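Local coordinates for protein pullulanase (Bacillus acidopullulyticus, PDB 2WAN) that hydrolyses alpha-1,6-glucosidic linkages in pullulan and at the branch points of starch polysaccharides, as a debranching glycoside hydrolase of the alpha-amylase type, at residues T327-W332 with W376-Q381; L341-S346 with K353-Q358. All coordinates share one frame; numbering follows the deposited sequence.

Contact 1 (T327-W332 with W376-Q381). With SO4 (sulfate ion), chain K.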
ATOM      1  N   THR A 327     -13.029  -1.079  33.694  1.00 16.54           N
ATOM      2  CA  THR A 327     -12.598  -0.872  32.301  1.00 16.40           C
ATOM      3  C   THR A 327     -12.274   0.617  32.101  1.00 15.69           C
ATOM      4  O   THR A 327     -13.032   1.483  32.525  1.00 17.77           O
ATOM      5  CB  THR A 327     -13.667  -1.372  31.281  1.00 16.79           C
ATOM      6  OG1 THR A 327     -13.832  -2.791  31.395  1.00 16.40           O
ATOM      7  CG2 THR A 327     -13.250  -1.041  29.846  1.00 15.96           C
ATOM      8  N   SER A 328     -11.135   0.905  31.478  1.00 15.56           N
ATOM      9  CA  SER A 328     -10.754   2.281  31.150  1.00 14.35           C
ATOM     10  C   SER A 328     -10.912   2.521  29.654  1.00 14.88           C
ATOM     11  O   SER A 328     -10.609   1.631  28.842  1.00 16.52           O
ATOM     12  CB  SER A 328      -9.308   2.554  31.551  1.00 18.22           C
ATOM     13  OG  SER A 328      -9.161   2.433  32.960  1.00 23.05           O
ATOM     14  N   PHE A 329     -11.365   3.726  29.315  1.00 14.75           N
ATOM     15  CA  PHE A 329     -11.651   4.115  27.935  1.00 13.40           C
ATOM     16  C   PHE A 329     -10.823   5.346  27.627  1.00 14.23           C
ATOM     17  O   PHE A 329     -10.610   6.199  28.500  1.00 14.74           O
ATOM     18  CB  PHE A 329     -13.134   4.433  27.745  1.00 12.82           C
ATOM     19  CG  PHE A 329     -14.055   3.291  28.104  1.00 13.43           C
ATOM     20  CD1 PHE A 329     -14.401   3.034  29.435  1.00 13.80           C
ATOM     21  CD2 PHE A 329     -14.586   2.473  27.100  1.00 15.55           C
ATOM     22  CE1 PHE A 329     -15.261   1.978  29.759  1.00 15.59           C
ATOM     23  CE2 PHE A 329     -15.455   1.420  27.409  1.00 14.65           C
ATOM     24  CZ  PHE A 329     -15.792   1.172  28.751  1.00 13.04           C
ATOM     25  N   ARG A 330     -10.332   5.426  26.393  1.00 13.79           N
ATOM     26  CA  ARG A 330      -9.612   6.616  25.940  1.00 12.98           C
ATOM     27  C   ARG A 330      -9.786   6.790  24.448  1.00 15.54           C
ATOM     28  O   ARG A 330      -9.666   5.819  23.685  1.00 13.55           O
ATOM     29  CB  ARG A 330      -8.120   6.575  26.294  1.00 13.94           C
ATOM     30  CG  ARG A 330      -7.445   7.961  26.108  1.00 14.15           C
ATOM     31  CD  ARG A 330      -5.954   7.950  26.397  1.00 15.50           C
ATOM     32  NE  ARG A 330      -5.637   7.751  27.817  1.00 17.34           N
ATOM     33  CZ  ARG A 330      -5.433   8.735  28.693  1.00 19.94           C
ATOM     34  NH1 ARG A 330      -5.526  10.004  28.317  1.00 17.75           N
ATOM     35  NH2 ARG A 330      -5.133   8.448  29.951  1.00 20.32           N
ATOM     36  N   VAL A 331     -10.108   8.022  24.048  1.00 12.50           N
ATOM     37  CA  VAL A 331     -10.343   8.364  22.636  1.00 12.65           C
ATOM     38  C   VAL A 331      -9.692   9.709  22.318  1.00 15.56           C
ATOM     39  O   VAL A 331      -9.704  10.626  23.155  1.00 16.67           O
ATOM     40  CB  VAL A 331     -11.873   8.386  22.289  1.00 13.14           C
ATOM     41  CG1 VAL A 331     -12.622   9.484  23.087  1.00 15.06           C
ATOM     42  CG2 VAL A 331     -12.105   8.547  20.779  1.00 14.91           C
ATOM     43  N   TRP A 332      -9.112   9.823  21.119  1.00 15.09           N
ATOM     44  CA  TRP A 332      -8.502  11.072  20.665  1.00 15.32           C
ATOM     45  C   TRP A 332      -9.530  11.919  19.923  1.00 15.41           C
ATOM     46  O   TRP A 332     -10.027  11.523  18.869  1.00 14.62           O
ATOM     47  CB  TRP A 332      -7.295  10.769  19.760  1.00 16.89           C
ATOM     48  CG  TRP A 332      -6.461  11.989  19.411  1.00 15.41           C
ATOM     49  CD1 TRP A 332      -5.709  12.751  20.266  1.00 19.11           C
ATOM     50  CD2 TRP A 332      -6.296  12.557  18.109  1.00 14.25           C
ATOM     51  NE1 TRP A 332      -5.086  13.774  19.567  1.00 18.05           N
ATOM     52  CE2 TRP A 332      -5.428  13.671  18.242  1.00 17.30           C
ATOM     53  CE3 TRP A 332      -6.785  12.224  16.835  1.00 15.67           C
ATOM     54  CZ2 TRP A 332      -5.049  14.462  17.143  1.00 15.80           C
ATOM     55  CZ3 TRP A 332      -6.415  13.012  15.749  1.00 16.18           C
ATOM     56  CH2 TRP A 332      -5.555  14.119  15.912  1.00 16.64           C
ATOM     57  N   TRP A 376     -20.359  -6.109  27.700  1.00 11.38           N
ATOM     58  CA  TRP A 376     -21.134  -4.867  27.564  1.00 11.40           C
ATOM     59  C   TRP A 376     -20.830  -4.218  26.207  1.00 13.01           C
ATOM     60  O   TRP A 376     -19.788  -4.497  25.595  1.00 12.02           O
ATOM     61  CB  TRP A 376     -20.781  -3.884  28.684  1.00 14.06           C
ATOM     62  CG  TRP A 376     -21.489  -4.173  29.964  1.00 12.85           C
ATOM     63  CD1 TRP A 376     -21.362  -5.296  30.744  1.00 14.31           C
ATOM     64  CD2 TRP A 376     -22.428  -3.322  30.633  1.00 13.72           C
ATOM     65  NE1 TRP A 376     -22.179  -5.200  31.852  1.00 14.15           N
ATOM     66  CE2 TRP A 376     -22.845  -4.001  31.808  1.00 17.80           C
ATOM     67  CE3 TRP A 376     -22.969  -2.055  30.348  1.00 16.49           C
ATOM     68  CZ2 TRP A 376     -23.773  -3.452  32.702  1.00 19.95           C
ATOM     69  CZ3 TRP A 376     -23.897  -1.508  31.239  1.00 21.80           C
ATOM     70  CH2 TRP A 376     -24.282  -2.209  32.407  1.00 23.67           C
ATOM     71  N   TYR A 377     -21.735  -3.351  25.747  1.00 11.45           N
ATOM     72  CA  TYR A 377     -21.552  -2.643  24.478  1.00 13.76           C
ATOM     73  C   TYR A 377     -21.394  -1.152  24.735  1.00 13.07           C
ATOM     74  O   TYR A 377     -21.860  -0.631  25.764  1.00 13.21           O
ATOM     75  CB  TYR A 377     -22.720  -2.916  23.517  1.00 11.31           C
ATOM     76  CG  TYR A 377     -22.824  -4.377  23.123  1.00 11.36           C
ATOM     77  CD1 TYR A 377     -23.523  -5.305  23.927  1.00 10.99           C
ATOM     78  CD2 TYR A 377     -22.191  -4.848  21.971  1.00 12.86           C
ATOM     79  CE1 TYR A 377     -23.612  -6.652  23.570  1.00 14.94           C
ATOM     80  CE2 TYR A 377     -22.269  -6.202  21.611  1.00 13.34           C
ATOM     81  CZ  TYR A 377     -22.980  -7.096  22.407  1.00 16.54           C
ATOM     82  OH  TYR A 377     -23.052  -8.429  22.029  1.00 13.03           O
ATOM     83  N   TYR A 378     -20.725  -0.452  23.826  1.00 12.39           N
ATOM     84  CA  TYR A 378     -20.544   0.979  24.038  1.00 10.88           C
ATOM     85  C   TYR A 378     -20.372   1.777  22.756  1.00 14.09           C
ATOM     86  O   TYR A 378     -20.078   1.235  21.675  1.00 13.55           O
ATOM     87  CB  TYR A 378     -19.353   1.268  24.965  1.00 13.48           C
ATOM     88  CG  TYR A 378     -17.941   1.107  24.373  1.00 10.59           C
ATOM     89  CD1 TYR A 378     -17.428  -0.157  24.064  1.00 10.93           C
ATOM     90  CD2 TYR A 378     -17.117   2.227  24.166  1.00 13.74           C
ATOM     91  CE1 TYR A 378     -16.135  -0.306  23.555  1.00 14.43           C
ATOM     92  CE2 TYR A 378     -15.810   2.091  23.657  1.00 13.41           C
ATOM     93  CZ  TYR A 378     -15.332   0.819  23.365  1.00 15.26           C
ATOM     94  OH  TYR A 378     -14.064   0.647  22.898  1.00 14.21           O
ATOM     95  N   LEU A 379     -20.612   3.073  22.903  1.00 13.06           N
ATOM     96  CA  LEU A 379     -20.373   4.057  21.853  1.00 13.44           C
ATOM     97  C   LEU A 379     -19.798   5.294  22.504  1.00 14.47           C
ATOM     98  O   LEU A 379     -19.998   5.522  23.722  1.00 15.14           O
ATOM     99  CB  LEU A 379     -21.681   4.455  21.172  1.00 12.88           C
ATOM    100  CG  LEU A 379     -22.346   3.446  20.231  1.00 13.69           C
ATOM    101  CD1 LEU A 379     -23.754   3.888  19.855  1.00 14.73           C
ATOM    102  CD2 LEU A 379     -21.473   3.228  18.980  1.00 12.05           C
ATOM    103  N   TYR A 380     -19.081   6.091  21.707  1.00 13.05           N
ATOM    104  CA  TYR A 380     -18.744   7.477  22.098  1.00 12.69           C
ATOM    105  C   TYR A 380     -19.739   8.454  21.497  1.00 16.31           C
ATOM    106  O   TYR A 380     -20.110   8.343  20.333  1.00 14.75           O
ATOM    107  CB  TYR A 380     -17.314   7.868  21.669  1.00 12.35           C
ATOM    108  CG  TYR A 380     -16.226   7.009  22.283  1.00 14.44           C
ATOM    109  CD1 TYR A 380     -16.124   6.857  23.675  1.00 15.44           C
ATOM    110  CD2 TYR A 380     -15.274   6.372  21.478  1.00 13.36           C
ATOM    111  CE1 TYR A 380     -15.118   6.072  24.241  1.00 16.98           C
ATOM    112  CE2 TYR A 380     -14.252   5.611  22.038  1.00 11.19           C
ATOM    113  CZ  TYR A 380     -14.194   5.447  23.416  1.00 15.47           C
ATOM    114  OH  TYR A 380     -13.204   4.680  23.973  1.00 14.69           O
ATOM    115  N   GLN A 381     -20.166   9.417  22.309  1.00 15.87           N
ATOM    116  CA  GLN A 381     -21.017  10.490  21.835  1.00 16.83           C
ATOM    117  C   GLN A 381     -20.170  11.763  21.805  1.00 16.45           C
ATOM    118  O   GLN A 381     -19.686  12.236  22.840  1.00 17.31           O
ATOM    119  CB  GLN A 381     -22.242  10.624  22.733  1.00 18.18           C
ATOM    120  CG  GLN A 381     -23.245  11.677  22.232  1.00 20.88           C
ATOM    121  CD  GLN A 381     -24.483  11.750  23.107  1.00 27.22           C
ATOM    122  OE1 GLN A 381     -25.545  11.269  22.732  1.00 31.83           O
ATOM    123  NE2 GLN A 381     -24.338  12.328  24.287  1.00 34.07           N
TER
HETATM  124  S   SO4 K1931     -23.281  -7.403  34.963  1.00 33.06           S
HETATM  125  O1  SO4 K1931     -22.059  -7.753  35.691  1.00 31.39           O
HETATM  126  O2  SO4 K1931     -23.769  -6.122  35.478  1.00 35.81           O
HETATM  127  O3  SO4 K1931     -24.282  -8.443  35.147  1.00 32.46           O
HETATM  128  O4  SO4 K1931     -22.924  -7.234  33.541  1.00 22.51           O

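Contact 2 (L341-S346 with K353-Q358)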
ATOM      1  N   LEU A 341     -19.410   8.795  27.203  1.00 17.18           N
ATOM      2  CA  LEU A 341     -19.445   7.339  27.022  1.00 14.26           C
ATOM      3  C   LEU A 341     -20.882   6.839  27.157  1.00 15.60           C
ATOM      4  O   LEU A 341     -21.543   7.110  28.173  1.00 16.67           O
ATOM      5  CB  LEU A 341     -18.541   6.663  28.072  1.00 13.97           C
ATOM      6  CG  LEU A 341     -18.489   5.128  28.109  1.00 13.10           C
ATOM      7  CD1 LEU A 341     -17.777   4.593  26.851  1.00 14.01           C
ATOM      8  CD2 LEU A 341     -17.775   4.649  29.369  1.00 14.24           C
ATOM      9  N   LEU A 342     -21.352   6.096  26.149  1.00 15.37           N
ATOM     10  CA  LEU A 342     -22.670   5.467  26.189  1.00 12.66           C
ATOM     11  C   LEU A 342     -22.464   3.974  26.386  1.00 14.95           C
ATOM     12  O   LEU A 342     -21.812   3.320  25.567  1.00 13.06           O
ATOM     13  CB  LEU A 342     -23.476   5.730  24.902  1.00 12.65           C
ATOM     14  CG  LEU A 342     -23.595   7.196  24.445  1.00 15.91           C
ATOM     15  CD1 LEU A 342     -24.472   7.322  23.191  1.00 13.55           C
ATOM     16  CD2 LEU A 342     -24.172   8.026  25.563  1.00 17.94           C
ATOM     17  N   LEU A 343     -22.982   3.465  27.501  1.00 13.63           N
ATOM     18  CA  LEU A 343     -22.868   2.051  27.876  1.00 12.46           C
ATOM     19  C   LEU A 343     -24.206   1.353  27.734  1.00 14.19           C
ATOM     20  O   LEU A 343     -25.231   1.895  28.168  1.00 15.13           O
ATOM     21  CB  LEU A 343     -22.381   1.917  29.334  1.00 14.22           C
ATOM     22  CG  LEU A 343     -20.901   2.198  29.591  1.00 15.26           C
ATOM     23  CD1 LEU A 343     -20.597   2.116  31.088  1.00 15.25           C
ATOM     24  CD2 LEU A 343     -19.975   1.244  28.819  1.00 17.25           C
ATOM     25  N   TYR A 344     -24.186   0.151  27.151  1.00 12.69           N
ATOM     26  CA  TYR A 344     -25.380  -0.660  26.908  1.00 13.73           C
ATOM     27  C   TYR A 344     -25.163  -2.071  27.470  1.00 15.47           C
ATOM     28  O   TYR A 344     -24.176  -2.747  27.141  1.00 15.03           O
ATOM     29  CB  TYR A 344     -25.679  -0.778  25.408  1.00 12.71           C
ATOM     30  CG  TYR A 344     -25.785   0.546  24.648  1.00 14.57           C
ATOM     31  CD1 TYR A 344     -27.028   1.084  24.320  1.00 13.18           C
ATOM     32  CD2 TYR A 344     -24.632   1.237  24.243  1.00 15.28           C
ATOM     33  CE1 TYR A 344     -27.126   2.295  23.594  1.00 15.69           C
ATOM     34  CE2 TYR A 344     -24.719   2.449  23.535  1.00 14.37           C
ATOM     35  CZ  TYR A 344     -25.966   2.968  23.225  1.00 17.86           C
ATOM     36  OH  TYR A 344     -26.040   4.157  22.530  1.00 17.65           O
ATOM     37  N   ASN A 345     -26.096  -2.520  28.304  1.00 15.78           N
ATOM     38  CA  ASN A 345     -26.042  -3.885  28.835  1.00 16.60           C
ATOM     39  C   ASN A 345     -26.743  -4.912  27.943  1.00 17.32           C
ATOM     40  O   ASN A 345     -27.044  -6.032  28.372  1.00 20.83           O
ATOM     41  CB  ASN A 345     -26.591  -3.905  30.272  1.00 17.55           C
ATOM     42  CG  ASN A 345     -28.075  -3.611  30.335  1.00 19.71           C
ATOM     43  OD1 ASN A 345     -28.740  -3.438  29.311  1.00 20.55           O
ATOM     44  ND2 ASN A 345     -28.608  -3.556  31.555  1.00 22.76           N
ATOM     45  N   SER A 346     -27.011  -4.513  26.704  1.00 18.10           N
ATOM     46  CA  SER A 346     -27.573  -5.399  25.692  1.00 17.36           C
ATOM     47  C   SER A 346     -27.131  -4.955  24.301  1.00 16.54           C
ATOM     48  O   SER A 346     -26.722  -3.818  24.086  1.00 18.24           O
ATOM     49  CB  SER A 346     -29.109  -5.461  25.765  1.00 19.42           C
ATOM     50  OG  SER A 346     -29.713  -4.331  25.138  1.00 20.90           O
ATOM     51  N   LYS A 353     -26.325   3.406  30.635  1.00 17.88           N
ATOM     52  CA  LYS A 353     -25.663   4.455  31.382  1.00 18.85           C
ATOM     53  C   LYS A 353     -24.947   5.408  30.430  1.00 19.87           C
ATOM     54  O   LYS A 353     -24.288   4.985  29.478  1.00 20.42           O
ATOM     55  CB  LYS A 353     -24.687   3.837  32.399  1.00 20.32           C
ATOM     56  CG  LYS A 353     -24.210   4.809  33.473  1.00 24.93           C
ATOM     57  CD  LYS A 353     -23.285   4.103  34.447  1.00 31.12           C
ATOM     58  CE  LYS A 353     -24.053   3.596  35.664  1.00 30.91           C
ATOM     59  NZ  LYS A 353     -23.190   2.757  36.542  1.00 37.48           N
ATOM     60  N   GLN A 354     -25.134   6.698  30.671  1.00 15.66           N
ATOM     61  CA  GLN A 354     -24.447   7.725  29.934  1.00 18.87           C
ATOM     62  C   GLN A 354     -23.520   8.484  30.882  1.00 20.81           C
ATOM     63  O   GLN A 354     -23.966   9.005  31.914  1.00 23.04           O
ATOM     64  CB  GLN A 354     -25.485   8.643  29.296  1.00 18.33           C
ATOM     65  CG  GLN A 354     -24.911   9.868  28.613  1.00 18.83           C
ATOM     66  CD  GLN A 354     -25.894  10.500  27.650  1.00 26.49           C
ATOM     67  OE1 GLN A 354     -25.716  11.641  27.228  1.00 30.89           O
ATOM     68  NE2 GLN A 354     -26.935   9.755  27.285  1.00 27.42           N
ATOM     69  N   LEU A 355     -22.231   8.528  30.559  1.00 19.25           N
ATOM     70  CA  LEU A 355     -21.252   9.140  31.462  1.00 18.92           C
ATOM     71  C   LEU A 355     -20.392  10.189  30.781  1.00 22.16           C
ATOM     72  O   LEU A 355     -19.938   9.993  29.652  1.00 21.17           O
ATOM     73  CB  LEU A 355     -20.338   8.075  32.071  1.00 18.31           C
ATOM     74  CG  LEU A 355     -21.005   6.988  32.910  1.00 23.05           C
ATOM     75  CD1 LEU A 355     -20.087   5.793  33.047  1.00 21.93           C
ATOM     76  CD2 LEU A 355     -21.361   7.558  34.285  1.00 25.67           C
ATOM     77  N   GLU A 356     -20.153  11.303  31.471  1.00 20.83           N
ATOM     78  CA  GLU A 356     -19.226  12.300  30.966  1.00 19.54           C
ATOM     79  C   GLU A 356     -17.787  11.761  31.018  1.00 19.61           C
ATOM     80  O   GLU A 356     -17.350  11.220  32.041  1.00 22.16           O
ATOM     81  CB  GLU A 356     -19.325  13.603  31.780  1.00 23.05           C
ATOM     82  CG  GLU A 356     -20.467  14.514  31.388  1.00 24.97           C
ATOM     83  CD  GLU A 356     -20.249  15.172  30.035  1.00 24.75           C
ATOM     84  OE1 GLU A 356     -21.254  15.559  29.415  1.00 30.52           O
ATOM     85  OE2 GLU A 356     -19.083  15.302  29.600  1.00 29.50           O
ATOM     86  N   MET A 357     -17.057  11.886  29.914  1.00 18.31           N
ATOM     87  CA  MET A 357     -15.620  11.604  29.946  1.00 18.99           C
ATOM     88  C   MET A 357     -14.852  12.877  30.318  1.00 21.04           C
ATOM     89  O   MET A 357     -15.423  13.972  30.330  1.00 20.96           O
ATOM     90  CB  MET A 357     -15.136  11.000  28.620  1.00 16.33           C
ATOM     91  CG  MET A 357     -15.852   9.689  28.292  1.00 15.47           C
ATOM     92  SD  MET A 357     -15.338   8.908  26.730  1.00 17.77           S
ATOM     93  CE  MET A 357     -13.675   8.360  27.149  1.00 16.62           C
ATOM     94  N   GLN A 358     -13.571  12.710  30.627  1.00 20.82           N
ATOM     95  CA  GLN A 358     -12.724  13.789  31.127  1.00 23.16           C
ATOM     96  C   GLN A 358     -11.683  14.164  30.092  1.00 24.60           C
ATOM     97  O   GLN A 358     -10.980  13.294  29.581  1.00 21.45           O
ATOM     98  CB  GLN A 358     -12.002  13.359  32.409  1.00 25.49           C
ATOM     99  CG  GLN A 358     -12.880  12.753  33.493  1.00 32.57           C
ATOM    100  CD  GLN A 358     -12.075  11.994  34.549  1.00 43.16           C
ATOM    101  OE1 GLN A 358     -10.912  12.321  34.831  1.00 45.02           O
ATOM    102  NE2 GLN A 358     -12.699  10.980  35.143  1.00 44.64           N
TER

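Contact 1 (T327-W332 with W376-Q381)
Phe329 and Val331 face Tyr378 and Tyr380 across the core of the carbohydrate-binding module 48 domain, a beta-sandwich in this family. The two strands are not hydrogen-bonded neighbours: their axes approach to 9.9 Å and run at 36° to each other, and the contact is carried mainly by side chains. Packing is tight in the middle. Phe329 turns an edge onto the face of Tyr378, a T-shaped pair with centroids 5.0 Å apart and planes at 66°; Phe329 CE2 lies over the centre of the tyrosine ring, 3.7 Å above its plane. Val331 takes one face of Tyr380 in a CH-pi contact, its CB 4.0 Å from the ring centroid, while Tyr378 CD2 approaches the opposite face. Both tyrosine hydroxyls are hydrogen-bonded to Asp393, which satisfies their buried polar ends. The margins are looser. Arg330 points away from the tyrosine strand and forms a salt bridge with Asp317. Partly exposed Trp376 has no neighbour on 327-332; its indole instead meets a sulfate, probably from the crystallisation liquor, at its edge. Trp376 donates NE1-H to sulfate O4 at 2.7 Å, with 161° at the hydrogen.

Contact 2 (L341-S346 with K353-Q358)
A beta hairpin of the carbohydrate-binding module 48 domain brings 341-346 against 353-358, its antiparallel strands 4.9 Å apart at closest approach. The register rests on two hydrogen-bonded pairs, Leu341 with Leu355 and Leu343 with Lys353, flanking the non-hydrogen-bonded pair Leu342 with Gln354. Each hydrogen-bonded pair is closed by two backbone bonds. In the first, Leu341 N donates to Leu355 O at 2.8 Å and Leu355 N returns a bond to Leu341 O; in the second, Leu343 N reaches Lys353 O at 170° about the hydrogen, whereas Lys353 N to Leu343 O stretches to 3.1 Å. Between them, Gln354 CA makes a CA-H...O contact with Leu341 O.

Leu341, Leu343 and Leu355 share one face of the sheet, toward which Lys353 also starts. Leu343 and Leu355 meet at a slant, CD1 to CD1 at 4.2 Å, and Leu355 continues onto Leu367 of the neighbouring strand. On the other face Leu342 and Gln354 run alongside each other in the same direction. Gln354 CG is anti to the backbone N (chi1 173°) and its chain stays extended, which lays its aliphatic part and amide along Leu342 CD2, 3.6 Å from Gln354 CG. Farther along, past the three pairs named, Met357 CG, anti to its own carbonyl carbon (chi1 -60°), lies 4.1 Å from Leu341 CB, with SD at about the same distance. An alanine in place of Met357 would remove CG and SD, would probably open a gap beside Leu341 CB and would be likely to deprive Tyr380 of a packing partner.

The chemistry thus divides the work: backbone bonds set the register, the leucines and the methionine give apolar cohesion, and Lys353, its amine leading away from the strand, keeps its charge outside that packing.

The two contacts lie about 7 Å apart, centre to centre, within the carbohydrate-binding module 48 range. Along the chain the order is 327-332, 341-346, 353-358, 376-381, so the hairpin of contact 2 falls entirely between the two strands of contact 1. Strands 338-344 and 377-383 are antiparallel neighbours in the same sheet: Leu342 N lies 2.8 Å from Leu379 O, and Tyr344 N the same distance from Tyr377 O, both probable hydrogen bonds. Strand 364-370 links the first strand of contact 1 to the second strand of contact 2. The Leu341 side of the hairpin packs onto Phe329 and Tyr378, joining the two contacts in one largely apolar interior for this domain, distinct from the catalytic barrel.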